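Local coordinates for protein alpha-ketoglutarate-dependent 2,4-dichlorophenoxyacetate dioxygenase (Bradyrhizobium diazoefficiens, PDB 5BKE) that probably acts as a metal- and 2-oxoglutarate-dependent dioxygenase that breaks down aryloxyalkanoate herbicides such as 2,4-dichlorophenoxyacetate, at residues C[165-170]-C[214-219]; C[208-213]-C[235-240]; C[10-15]-C[144-149]; C[20-25]-C[48-53]. All blocks are in the same frame, centred on the assembly; numbering follows the deposited sequence.

Contact 1 (C[165-170]-C[214-219]); sequences LVCEHS and SHAGKI
His169 and Ala216 form a non-hydrogen-bonded pair of antiparallel strands 166-169 and 216-219, with 4.2 Å between their CA atoms. From His169 CB, which passes CB and O of His215, the side chain runs on to CG and ND1, alongside the backbone N of Ala216. CG lies anti to the carbonyl carbon (chi1 -68°), which sets the ring over Ala216. Beyond, CE1 and NE2 both meet the methyl group, Ala216 CB, which stands 3.8 Å from the His169 ring centroid and 13° off its normal, a CH-pi contact over one face. Cys167 and Ile219 form another non-hydrogen-bonded pair on this face, Cys167 SG 4.1 Å from Ile219 CG1. Glu168 and Lys218 lie side by side on the other face through their methylenes; Glu168 OE2 stays 4.9 Å from Lys218 NZ, too far for a salt bridge. Glu168 N bonds to Lys218 O at 3.0 Å, and Glu168 O accepts from Gly217 N at 3.1 Å. Beyond the strands, Ser170 N bonds to His215 O at 3.0 Å. Main-chain bonds and apolar contacts thus hold the pairing, while the ND1 atoms bond elsewhere, His169 to Ser119 OG and His215, close to the manganese ligand His115, to Ser174 OG.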
loop_
_atom_site.group_PDB
_atom_site.type_symbol
_atom_site.label_atom_id
_atom_site.label_comp_id
_atom_site.label_asym_id
_atom_site.label_seq_id
_atom_site.Cartn_x
_atom_site.Cartn_y
_atom_site.Cartn_z
ATOM N N LEU C 165 16.370 31.030 5.154
ATOM C CA LEU C 165 16.320 32.216 6.008
ATOM C C LEU C 165 17.446 32.274 7.055
ATOM O O LEU C 165 17.889 31.245 7.587
ATOM C CB LEU C 165 14.937 32.362 6.651
ATOM C CG LEU C 165 13.737 32.591 5.714
ATOM C CD1 LEU C 165 12.460 32.787 6.527
ATOM C CD2 LEU C 165 13.949 33.757 4.750
ATOM N N VAL C 166 17.923 33.490 7.307
ATOM C CA VAL C 166 19.001 33.738 8.262
ATOM C C VAL C 166 18.499 34.694 9.354
ATOM O O VAL C 166 17.863 35.718 9.055
ATOM C CB VAL C 166 20.278 34.280 7.549
ATOM C CG1 VAL C 166 21.365 34.667 8.539
ATOM C CG2 VAL C 166 20.845 33.243 6.582
ATOM N N CYS C 167 18.791 34.347 10.612
ATOM C CA CYS C 167 18.451 35.184 11.775
ATOM C C CYS C 167 19.677 35.903 12.342
ATOM O O CYS C 167 20.787 35.375 12.300
ATOM C CB CYS C 167 17.807 34.340 12.880
ATOM S SG CYS C 167 16.324 33.409 12.417
ATOM N N GLU C 168 19.455 37.099 12.881
ATOM C CA GLU C 168 20.467 37.841 13.634
ATOM C C GLU C 168 20.277 37.606 15.132
ATOM O O GLU C 168 19.229 37.938 15.691
ATOM C CB GLU C 168 20.408 39.340 13.306
ATOM C CG GLU C 168 20.690 39.643 11.844
ATOM C CD GLU C 168 20.966 41.110 11.531
ATOM O OE1 GLU C 168 21.223 41.917 12.461
ATOM O OE2 GLU C 168 20.941 41.445 10.323
ATOM N N HIS C 169 21.284 37.008 15.762
ATOM C CA HIS C 169 21.234 36.692 17.186
ATOM C C HIS C 169 22.123 37.647 17.988
ATOM O O HIS C 169 23.287 37.876 17.630
ATOM C CB HIS C 169 21.732 35.280 17.457
ATOM C CG HIS C 169 20.851 34.187 16.935
ATOM N ND1 HIS C 169 20.263 33.254 17.763
ATOM C CD2 HIS C 169 20.511 33.835 15.670
ATOM C CE1 HIS C 169 19.589 32.384 17.032
ATOM N NE2 HIS C 169 19.731 32.709 15.758
ATOM N N SER C 170 21.572 38.168 19.083
ATOM C CA SER C 170 22.296 39.005 20.029
ATOM C C SER C 170 21.659 38.923 21.414
ATOM O O SER C 170 20.424 38.884 21.534
ATOM C CB SER C 170 22.284 40.463 19.563
ATOM O OG SER C 170 22.870 41.312 20.531
ATOM N N SER C 214 15.583 33.007 21.885
ATOM C CA SER C 214 15.263 34.373 22.343
ATOM C C SER C 214 16.247 35.437 21.812
ATOM O O SER C 214 15.878 36.596 21.643
ATOM C CB SER C 214 15.229 34.427 23.869
ATOM O OG SER C 214 16.505 34.105 24.401
ATOM N N HIS C 215 17.485 35.031 21.550
ATOM C CA HIS C 215 18.514 35.939 21.021
ATOM C C HIS C 215 18.247 36.399 19.576
ATOM O O HIS C 215 18.695 37.470 19.180
ATOM C CB HIS C 215 19.908 35.330 21.165
ATOM C CG HIS C 215 20.195 34.794 22.537
ATOM N ND1 HIS C 215 20.014 35.539 23.686
ATOM C CD2 HIS C 215 20.666 33.590 22.943
ATOM C CE1 HIS C 215 20.353 34.812 24.738
ATOM N NE2 HIS C 215 20.753 33.627 24.314
ATOM N N ALA C 216 17.491 35.604 18.815
ATOM C CA ALA C 216 17.101 35.954 17.446
ATOM C C ALA C 216 16.019 37.041 17.431
ATOM O O ALA C 216 14.866 36.816 17.851
ATOM C CB ALA C 216 16.659 34.720 16.671
ATOM N N GLY C 217 16.409 38.226 16.960
ATOM C CA GLY C 217 15.537 39.388 16.978
ATOM C C GLY C 217 15.073 39.874 15.629
ATOM O O GLY C 217 14.205 40.740 15.558
ATOM N N LYS C 218 15.653 39.337 14.558
ATOM C CA LYS C 218 15.156 39.600 13.203
ATOM C C LYS C 218 15.591 38.520 12.215
ATOM O O LYS C 218 16.564 37.797 12.454
ATOM C CB LYS C 218 15.567 41.003 12.711
ATOM C CG LYS C 218 17.013 41.137 12.255
ATOM C CD LYS C 218 17.285 42.489 11.603
ATOM C CE LYS C 218 16.662 42.607 10.216
ATOM N NZ LYS C 218 16.817 43.985 9.676
ATOM N N ILE C 219 14.841 38.419 11.118
ATOM C CA ILE C 219 15.247 37.658 9.944
ATOM C C ILE C 219 15.865 38.650 8.952
ATOM O O ILE C 219 15.278 39.697 8.661
ATOM C CB ILE C 219 14.065 36.848 9.345
ATOM C CG1 ILE C 219 13.626 35.753 10.336
ATOM C CG2 ILE C 219 14.450 36.239 7.998
ATOM C CD1 ILE C 219 12.251 35.155 10.095
#

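Contact 2 (C[208-213]-C[235-240])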
loop_
_atom_site.group_PDB
_atom_site.type_symbol
_atom_site.label_atom_id
_atom_site.label_comp_id
_atom_site.label_asym_id
_atom_site.label_seq_id
_atom_site.Cartn_x
_atom_site.Cartn_y
_atom_site.Cartn_z
ATOM N N LYS C 208 17.028 17.647 10.243
ATOM C CA LYS C 208 16.816 19.082 10.175
ATOM C C LYS C 208 16.083 19.553 11.429
ATOM O O LYS C 208 15.285 18.816 12.009
ATOM C CB LYS C 208 16.004 19.449 8.935
ATOM C CG LYS C 208 16.766 19.391 7.630
ATOM C CD LYS C 208 15.975 20.087 6.536
ATOM C CE LYS C 208 16.873 20.442 5.367
ATOM N NZ LYS C 208 16.086 20.868 4.179
ATOM N N SER C 209 16.361 20.783 11.853
ATOM C CA SER C 209 15.730 21.344 13.045
ATOM C C SER C 209 15.642 22.859 12.979
ATOM O O SER C 209 16.449 23.527 12.307
ATOM C CB SER C 209 16.445 20.887 14.326
ATOM O OG SER C 209 17.800 21.300 14.322
ATOM N N LEU C 210 14.633 23.383 13.667
ATOM C CA LEU C 210 14.416 24.815 13.794
ATOM C C LEU C 210 15.434 25.393 14.770
ATOM O O LEU C 210 15.525 24.956 15.912
ATOM C CB LEU C 210 12.985 25.090 14.277
ATOM C CG LEU C 210 11.828 24.801 13.303
ATOM C CD1 LEU C 210 10.464 24.826 14.001
ATOM C CD2 LEU C 210 11.847 25.799 12.155
ATOM N N TYR C 211 16.210 26.368 14.309
ATOM C CA TYR C 211 17.199 27.010 15.163
ATOM C C TYR C 211 16.561 28.246 15.754
ATOM O O TYR C 211 16.755 29.374 15.285
ATOM C CB TYR C 211 18.497 27.329 14.408
ATOM C CG TYR C 211 19.672 27.714 15.304
ATOM C CD1 TYR C 211 19.554 27.734 16.711
ATOM C CD2 TYR C 211 20.907 28.042 14.746
ATOM C CE1 TYR C 211 20.624 28.081 17.519
ATOM C CE2 TYR C 211 21.986 28.384 15.546
ATOM C CZ TYR C 211 21.844 28.398 16.929
ATOM O OH TYR C 211 22.932 28.719 17.708
ATOM N N LEU C 212 15.774 27.998 16.791
ATOM C CA LEU C 212 15.033 29.049 17.452
ATOM C C LEU C 212 15.741 29.444 18.740
ATOM O O LEU C 212 16.479 28.639 19.326
ATOM C CB LEU C 212 13.595 28.593 17.711
ATOM C CG LEU C 212 12.773 28.190 16.485
ATOM C CD1 LEU C 212 11.391 27.726 16.925
ATOM C CD2 LEU C 212 12.661 29.324 15.469
ATOM N N SER C 213 15.518 30.691 19.159
ATOM C CA SER C 213 16.204 31.283 20.314
ATOM C C SER C 213 15.703 32.689 20.595
ATOM O O SER C 213 15.441 33.470 19.662
ATOM C CB SER C 213 17.728 31.316 20.092
ATOM O OG SER C 213 18.417 31.634 21.290
ATOM N N ASN C 235 8.071 29.774 17.102
ATOM C CA ASN C 235 8.285 29.565 18.540
ATOM C C ASN C 235 7.053 28.993 19.249
ATOM O O ASN C 235 7.173 28.081 20.068
ATOM C CB ASN C 235 8.791 30.853 19.212
ATOM C CG ASN C 235 10.308 30.984 19.139
ATOM O OD1 ASN C 235 11.019 30.383 19.933
ATOM N ND2 ASN C 235 10.807 31.762 18.178
ATOM N N GLU C 236 5.872 29.509 18.916
ATOM C CA GLU C 236 4.625 28.985 19.467
ATOM C C GLU C 236 4.403 27.526 19.035
ATOM O O GLU C 236 4.020 26.692 19.854
ATOM C CB GLU C 236 3.444 29.857 19.052
ATOM C CG GLU C 236 2.140 29.570 19.802
ATOM C CD GLU C 236 0.933 30.239 19.159
ATOM O OE1 GLU C 236 1.088 31.330 18.556
ATOM O OE2 GLU C 236 -0.181 29.679 19.257
ATOM N N HIS C 237 4.670 27.242 17.757
ATOM C CA HIS C 237 4.560 25.894 17.189
ATOM C C HIS C 237 5.496 24.904 17.886
ATOM O O HIS C 237 5.088 23.792 18.235
ATOM C CB HIS C 237 4.840 25.921 15.681
ATOM C CG HIS C 237 5.052 24.562 15.090
ATOM N ND1 HIS C 237 4.009 23.714 14.785
ATOM C CD2 HIS C 237 6.188 23.887 14.791
ATOM C CE1 HIS C 237 4.492 22.579 14.310
ATOM N NE2 HIS C 237 5.812 22.656 14.306
ATOM N N ALA C 238 6.737 25.330 18.095
ATOM C CA ALA C 238 7.810 24.472 18.591
ATOM C C ALA C 238 7.772 24.222 20.085
ATOM O O ALA C 238 8.440 23.309 20.566
ATOM C CB ALA C 238 9.159 25.061 18.202
ATOM N N THR C 239 7.017 25.040 20.815
ATOM C CA THR C 239 6.954 24.956 22.287
ATOM C C THR C 239 5.596 24.463 22.822
ATOM O O THR C 239 5.325 24.540 24.032
ATOM C CB THR C 239 7.355 26.285 22.965
ATOM O OG1 THR C 239 6.469 27.335 22.551
ATOM C CG2 THR C 239 8.790 26.650 22.598
ATOM N N GLN C 240 4.763 23.947 21.915
ATOM C CA GLN C 240 3.550 23.205 22.276
ATOM C C GLN C 240 3.920 22.020 23.183
ATOM O O GLN C 240 5.002 21.441 23.019
ATOM C CB GLN C 240 2.848 22.675 21.020
ATOM C CG GLN C 240 2.258 23.741 20.112
ATOM C CD GLN C 240 1.610 23.151 18.876
ATOM O OE1 GLN C 240 0.408 22.904 18.865
ATOM N NE2 GLN C 240 2.401 22.904 17.837
HETATM O O HOH W 1 13.674 32.320 17.562
#
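The last turn of helix 224-238 packs by Ala238 against Leu210 and Leu212, and by Asn235 against Leu212, where edge strand 208-210 of a four-stranded antiparallel sheet runs out into an inverse gamma turn centred on Tyr211. Both leucine side chains leave the backbone in the direction of the helix. Leu212 makes the closer approach: its CD1 lies 3.7 Å from Ala238 CB and also reaches the backbone N of Asn235. With CG anti to its carbonyl carbon (chi1 -59°), the branch of Leu212 is directed at the helix and runs past the Asn235 side chain in the opposite sense. The Asn235 amide lies against it, OD1 3.8 Å from Leu212 CB and ND2 4.1 Å from Leu212 CD2. Leu210 is more distant; its CD1 is 4.4 Å from Ala238 CB and approaches the His237 ring at the edge, near its plane. The NE2 of that ring bonds to Ala150 O in helix 147-152. Thr239 ends the helical geometry and turns OG1 back to Asn235 O at 2.7 Å. A water links the segments, accepting from Ser213 N at 2.9 Å and from Asn235 ND2 at 3.0 Å, the same ND2 that also bonds to Leu231 O.

Contact 3 (C[10-15]-C[144-149])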
loop_
_atom_site.group_PDB
_atom_site.type_symbol
_atom_site.label_atom_id
_atom_site.label_comp_id
_atom_site.label_asym_id
_atom_site.label_seq_id
_atom_site.Cartn_x
_atom_site.Cartn_y
_atom_site.Cartn_z
ATOM N N THR C 10 7.678 11.481 24.524
ATOM C CA THR C 10 7.353 10.745 23.297
ATOM C C THR C 10 8.403 10.910 22.206
ATOM O O THR C 10 8.723 9.931 21.547
ATOM C CB THR C 10 5.950 11.043 22.725
ATOM O OG1 THR C 10 5.787 12.454 22.535
ATOM C CG2 THR C 10 4.858 10.490 23.649
ATOM N N HIS C 11 8.966 12.111 22.049
ATOM C CA HIS C 11 9.883 12.404 20.935
ATOM C C HIS C 11 11.366 12.328 21.238
ATOM O O HIS C 11 12.164 12.123 20.322
ATOM C CB HIS C 11 9.596 13.792 20.372
ATOM C CG HIS C 11 8.334 13.875 19.579
ATOM N ND1 HIS C 11 7.157 14.356 20.106
ATOM C CD2 HIS C 11 8.068 13.552 18.294
ATOM C CE1 HIS C 11 6.219 14.334 19.177
ATOM N NE2 HIS C 11 6.747 13.849 18.068
ATOM N N PHE C 12 11.729 12.521 22.508
ATOM C CA PHE C 12 13.129 12.731 22.918
ATOM C C PHE C 12 13.296 12.588 24.437
ATOM O O PHE C 12 12.321 12.244 25.135
ATOM C CB PHE C 12 13.663 14.085 22.372
ATOM C CG PHE C 12 13.153 15.325 23.091
ATOM C CD1 PHE C 12 11.801 15.495 23.430
ATOM C CD2 PHE C 12 14.042 16.362 23.389
ATOM C CE1 PHE C 12 11.362 16.652 24.078
ATOM C CE2 PHE C 12 13.616 17.519 24.032
ATOM C CZ PHE C 12 12.272 17.668 24.375
ATOM N N VAL C 13 14.517 12.846 24.930
ATOM C CA VAL C 13 14.903 12.813 26.370
ATOM C C VAL C 13 15.124 11.396 26.882
ATOM O O VAL C 13 14.193 10.573 26.905
ATOM C CB VAL C 13 13.939 13.595 27.328
ATOM C CG1 VAL C 13 14.497 13.681 28.745
ATOM C CG2 VAL C 13 13.642 14.992 26.808
ATOM N N GLY C 14 16.363 11.118 27.287
ATOM C CA GLY C 14 16.703 9.855 27.931
ATOM C C GLY C 14 17.191 9.995 29.361
ATOM O O GLY C 14 17.930 10.930 29.699
ATOM N N GLN C 15 16.775 9.055 30.205
ATOM C CA GLN C 15 17.275 8.959 31.574
ATOM C C GLN C 15 18.371 7.915 31.605
ATOM O O GLN C 15 18.173 6.779 31.157
ATOM C CB GLN C 15 16.154 8.601 32.556
ATOM C CG GLN C 15 16.594 8.546 34.013
ATOM C CD GLN C 15 15.427 8.417 34.973
ATOM O OE1 GLN C 15 14.606 9.329 35.106
ATOM N NE2 GLN C 15 15.358 7.288 35.661
ATOM N N PHE C 144 12.459 21.749 28.205
ATOM C CA PHE C 144 13.190 21.454 26.981
ATOM C C PHE C 144 12.216 21.214 25.825
ATOM O O PHE C 144 11.158 20.588 26.004
ATOM C CB PHE C 144 14.086 20.232 27.188
ATOM C CG PHE C 144 15.129 20.423 28.262
ATOM C CD1 PHE C 144 14.838 20.146 29.613
ATOM C CD2 PHE C 144 16.401 20.899 27.935
ATOM C CE1 PHE C 144 15.801 20.343 30.606
ATOM C CE2 PHE C 144 17.364 21.093 28.920
ATOM C CZ PHE C 144 17.069 20.822 30.257
ATOM N N ALA C 145 12.576 21.714 24.646
ATOM C CA ALA C 145 11.768 21.533 23.452
ATOM C C ALA C 145 12.602 20.914 22.331
ATOM O O ALA C 145 13.758 21.307 22.112
ATOM C CB ALA C 145 11.162 22.853 23.021
ATOM N N ASP C 146 12.012 19.931 21.650
ATOM C CA ASP C 146 12.676 19.174 20.597
ATOM C C ASP C 146 12.471 19.884 19.270
ATOM O O ASP C 146 11.385 19.817 18.686
ATOM C CB ASP C 146 12.141 17.733 20.545
ATOM C CG ASP C 146 12.866 16.854 19.523
ATOM O OD1 ASP C 146 13.445 17.375 18.536
ATOM O OD2 ASP C 146 12.843 15.614 19.705
ATOM N N MET C 147 13.531 20.536 18.791
ATOM C CA MET C 147 13.491 21.328 17.551
ATOM C C MET C 147 13.388 20.521 16.250
ATOM O O MET C 147 12.972 21.069 15.216
ATOM C CB MET C 147 14.684 22.293 17.494
ATOM C CG MET C 147 14.661 23.406 18.544
ATOM S SD MET C 147 13.224 24.501 18.439
ATOM C CE MET C 147 12.299 23.940 19.863
ATOM N N ARG C 148 13.761 19.242 16.301
ATOM C CA ARG C 148 13.666 18.334 15.141
ATOM C C ARG C 148 12.217 17.876 14.950
ATOM O O ARG C 148 11.671 17.982 13.854
ATOM C CB ARG C 148 14.570 17.114 15.300
ATOM C CG ARG C 148 15.980 17.393 15.796
ATOM C CD ARG C 148 16.581 16.114 16.341
ATOM N NE ARG C 148 15.828 15.584 17.481
ATOM C CZ ARG C 148 16.213 14.553 18.233
ATOM N NH1 ARG C 148 17.370 13.922 17.991
ATOM N NH2 ARG C 148 15.428 14.152 19.235
ATOM N N ALA C 149 11.606 17.385 16.025
ATOM C CA ALA C 149 10.169 17.085 16.058
ATOM C C ALA C 149 9.335 18.291 15.625
ATOM O O ALA C 149 8.450 18.155 14.777
ATOM C CB ALA C 149 9.756 16.619 17.443
HETATM O O HOH W 2 14.716 11.191 20.267
#
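The extended backbone at Phe12 and the junction of strand 142-146 with helix 147-152 come within 6.9 Å, measured from Phe12 CA to Asp146 CA, and His11 CA is 6.8 Å from Ala149 CA. Phe12 has CG between its backbone N and carbonyl carbon (chi1 75°), which turns a ring face onto the CB of Asp146; ring and carboxylate planes are 53° apart. Asp146 CB sits 3.5 Å from the Phe12 ring centroid, only 4° off the normal, while Val13 CG2 covers the opposite face. Phe12 CZ reaches Phe144 O at 3.5 Å, near the ring plane, and CE2 touches CB of Phe144, whose side chain is about 4 Å from that of the manganese ligand His264. Beside it, His11 presents a ring face to Ala149 CB, which is 3.6 Å from His11 CD2. OD1 of Asp146, the N-cap residue of helix 147-152, accepts the capping bonds from Arg148 N and, at 3.1 Å, Ala149 N, and also bonds Arg148 NE; Asp146 OD2 takes Arg148 NH2 at 3.0 Å in a nearly straight bond, completing a side-on salt bridge. A water donates to His11 O and accepts, weakly, from Arg148 NH2; Arg148 NH1 bonds to Lys39 O. The buried carboxylate is thus satisfied by a helix start and a guanidinium, which would favour its charged form, while its methylene faces the phenylalanine.

Contact 4 (C[20-25]-C[48-53])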
loop_
_atom_site.group_PDB
_atom_site.type_symbol
_atom_site.label_atom_id
_atom_site.label_comp_id
_atom_site.label_asym_id
_atom_site.label_seq_id
_atom_site.Cartn_x
_atom_site.Cartn_y
_atom_site.Cartn_z
ATOM N N ASP C 20 28.793 6.703 37.110
ATOM C CA ASP C 20 29.177 7.548 38.225
ATOM C C ASP C 20 30.044 8.680 37.664
ATOM O O ASP C 20 31.190 8.458 37.265
ATOM C CB ASP C 20 29.901 6.694 39.281
ATOM C CG ASP C 20 30.585 7.512 40.367
ATOM O OD1 ASP C 20 30.174 8.665 40.665
ATOM O OD2 ASP C 20 31.543 6.963 40.942
ATOM N N LEU C 21 29.471 9.884 37.635
ATOM C CA LEU C 21 30.108 11.049 37.009
ATOM C C LEU C 21 31.193 11.720 37.862
ATOM O O LEU C 21 31.832 12.677 37.410
ATOM C CB LEU C 21 29.050 12.061 36.542
ATOM C CG LEU C 21 27.965 11.582 35.553
ATOM C CD1 LEU C 21 27.058 12.738 35.157
ATOM C CD2 LEU C 21 28.533 10.898 34.306
ATOM N N ARG C 22 31.392 11.218 39.085
ATOM C CA ARG C 22 32.538 11.584 39.936
ATOM C C ARG C 22 33.842 11.002 39.400
ATOM O O ARG C 22 34.932 11.509 39.707
ATOM C CB ARG C 22 32.337 11.070 41.362
ATOM C CG ARG C 22 31.443 11.932 42.231
ATOM C CD ARG C 22 30.309 11.141 42.861
ATOM N NE ARG C 22 30.732 9.914 43.542
ATOM C CZ ARG C 22 30.951 9.797 44.851
ATOM N NH1 ARG C 22 30.809 10.839 45.671
ATOM N NH2 ARG C 22 31.321 8.621 45.343
ATOM N N LYS C 23 33.712 9.930 38.614
ATOM C CA LYS C 23 34.838 9.155 38.112
ATOM C C LYS C 23 34.993 9.282 36.585
ATOM O O LYS C 23 33.991 9.494 35.885
ATOM C CB LYS C 23 34.655 7.673 38.490
ATOM C CG LYS C 23 34.759 7.369 39.973
ATOM C CD LYS C 23 36.189 7.540 40.486
ATOM C CE LYS C 23 36.227 7.629 42.003
ATOM N NZ LYS C 23 35.783 6.355 42.629
ATOM N N PRO C 24 36.239 9.134 36.062
ATOM C CA PRO C 24 36.449 9.136 34.611
ATOM C C PRO C 24 35.621 8.073 33.884
ATOM O O PRO C 24 35.340 6.993 34.450
ATOM C CB PRO C 24 37.934 8.810 34.475
ATOM C CG PRO C 24 38.547 9.343 35.728
ATOM C CD PRO C 24 37.524 9.062 36.791
ATOM N N LEU C 25 35.225 8.392 32.652
ATOM C CA LEU C 25 34.581 7.418 31.767
ATOM C C LEU C 25 35.612 6.649 30.946
ATOM O O LEU C 25 36.730 7.140 30.709
ATOM C CB LEU C 25 33.557 8.100 30.850
ATOM C CG LEU C 25 32.421 8.972 31.411
ATOM C CD1 LEU C 25 31.378 9.210 30.328
ATOM C CD2 LEU C 25 31.754 8.386 32.652
ATOM N N GLN C 48 24.072 12.659 41.093
ATOM C CA GLN C 48 25.439 12.895 40.646
ATOM C C GLN C 48 26.049 14.011 41.484
ATOM O O GLN C 48 26.092 15.170 41.063
ATOM C CB GLN C 48 25.493 13.182 39.141
ATOM C CG GLN C 48 24.953 12.062 38.254
ATOM C CD GLN C 48 25.712 10.745 38.357
ATOM O OE1 GLN C 48 26.901 10.709 38.671
ATOM N NE2 GLN C 48 25.014 9.643 38.081
ATOM N N ASP C 49 26.476 13.633 42.689
ATOM C CA ASP C 49 27.052 14.541 43.680
ATOM C C ASP C 49 28.494 14.832 43.280
ATOM O O ASP C 49 29.440 14.179 43.744
ATOM C CB ASP C 49 26.972 13.910 45.079
ATOM C CG ASP C 49 27.421 14.848 46.201
ATOM O OD1 ASP C 49 27.763 16.027 45.954
ATOM O OD2 ASP C 49 27.424 14.383 47.360
ATOM N N ILE C 50 28.645 15.816 42.407
ATOM C CA ILE C 50 29.925 16.067 41.741
ATOM C C ILE C 50 30.507 17.435 42.132
ATOM O O ILE C 50 29.764 18.343 42.518
ATOM C CB ILE C 50 29.782 15.936 40.202
ATOM C CG1 ILE C 50 28.645 16.850 39.686
ATOM C CG2 ILE C 50 29.597 14.464 39.811
ATOM C CD1 ILE C 50 28.459 16.865 38.186
ATOM N N THR C 51 31.830 17.553 42.056
ATOM C CA THR C 51 32.525 18.843 42.179
ATOM C C THR C 51 32.515 19.564 40.824
ATOM O O THR C 51 32.243 18.951 39.794
ATOM C CB THR C 51 33.989 18.667 42.636
ATOM O OG1 THR C 51 34.705 17.921 41.649
ATOM C CG2 THR C 51 34.078 17.941 43.986
ATOM N N ASP C 52 32.815 20.857 40.831
ATOM C CA ASP C 52 32.959 21.640 39.604
ATOM C C ASP C 52 33.970 21.019 38.648
ATOM O O ASP C 52 33.702 20.897 37.454
ATOM C CB ASP C 52 33.376 23.077 39.935
ATOM C CG ASP C 52 32.238 23.909 40.497
ATOM O OD1 ASP C 52 31.162 23.349 40.834
ATOM O OD2 ASP C 52 32.416 25.137 40.604
ATOM N N GLU C 53 35.108 20.597 39.185
ATOM C CA GLU C 53 36.141 19.930 38.400
ATOM C C GLU C 53 35.694 18.586 37.809
ATOM O O GLU C 53 35.985 18.299 36.638
ATOM C CB GLU C 53 37.430 19.779 39.212
ATOM C CG GLU C 53 38.137 21.114 39.453
ATOM C CD GLU C 53 39.454 21.003 40.221
ATOM O OE1 GLU C 53 39.643 20.043 41.007
ATOM O OE2 GLU C 53 40.310 21.901 40.039
HETATM O O HOH W 3 27.665 9.694 41.301
#
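Gln48 OE1 receives the backbone N-H of Leu21 at 2.9 Å, with an N-H...O angle of 164° and the donor tilted from the amide's carbonyl plane. A water sits between the side chains of Gln48 and Asp20, 2.9 Å from Gln48 OE1 and 2.8 Å from Asp20 OD1. The acceptor reaches into a type I beta turn, Asp20 to Lys23, in the loop between strand 14-17 and helix 27-40. The turn is closed by Lys23 N to Asp20 O, and OD1 of Asp20 adds an Asx turn by accepting from Arg22 N at 3.2 Å; the same OD1 forms a weak, bent salt bridge with Arg22 NE. Gln48 gets its amide there by a fold at chi2 (-62°), and the amide NE2 bonds to Leu19 O, so the amide's rotation is fixed from both sides. Leu21 crosses the glutamine at about a right angle, its CD1 3.8 Å from Gln48 CG. The opposing segment, 48-53, leads through an inverse gamma turn at Asp49 to the N-cap Thr51 of helix 52-59. Its carbonyl Asp49 O lies beside the aliphatic part of Arg22, 3.3 Å from Arg22 CD, near the plane of the guanidinium. Leu21 also packs on Phe58 of this helix. Ile50 CG2 packs against the turn backbone, 3.7 Å from Leu21 C and 3.8 Å from Arg22 N.

How the contacts relate
Contacts 1 and 2 alternate along the chain, their centres about 13 Å apart. Both reach the four-stranded antiparallel sheet, whose outermost strands within the chain are 208-210 and 216-219, and helix 224-238 follows the latter; the two meet where His169 CE1 lies 3.7 Å from Ser213 CB. Contact 3 closes earlier in sequence, but its centre is about 12 Å from that of contact 2, and Leu210 N is 3.2 Å from Met147 O. Contact 4 is nested in the loop that contact 3 closes, its centre about 25 Å away. The side chains of His215 in contact 1 and Phe144 in contact 3 lie about 4 Å from those of the manganese ligands His115 and His264, respectively; contact 4 joins a loop to the start of helix 52-59, away from the annotated sites.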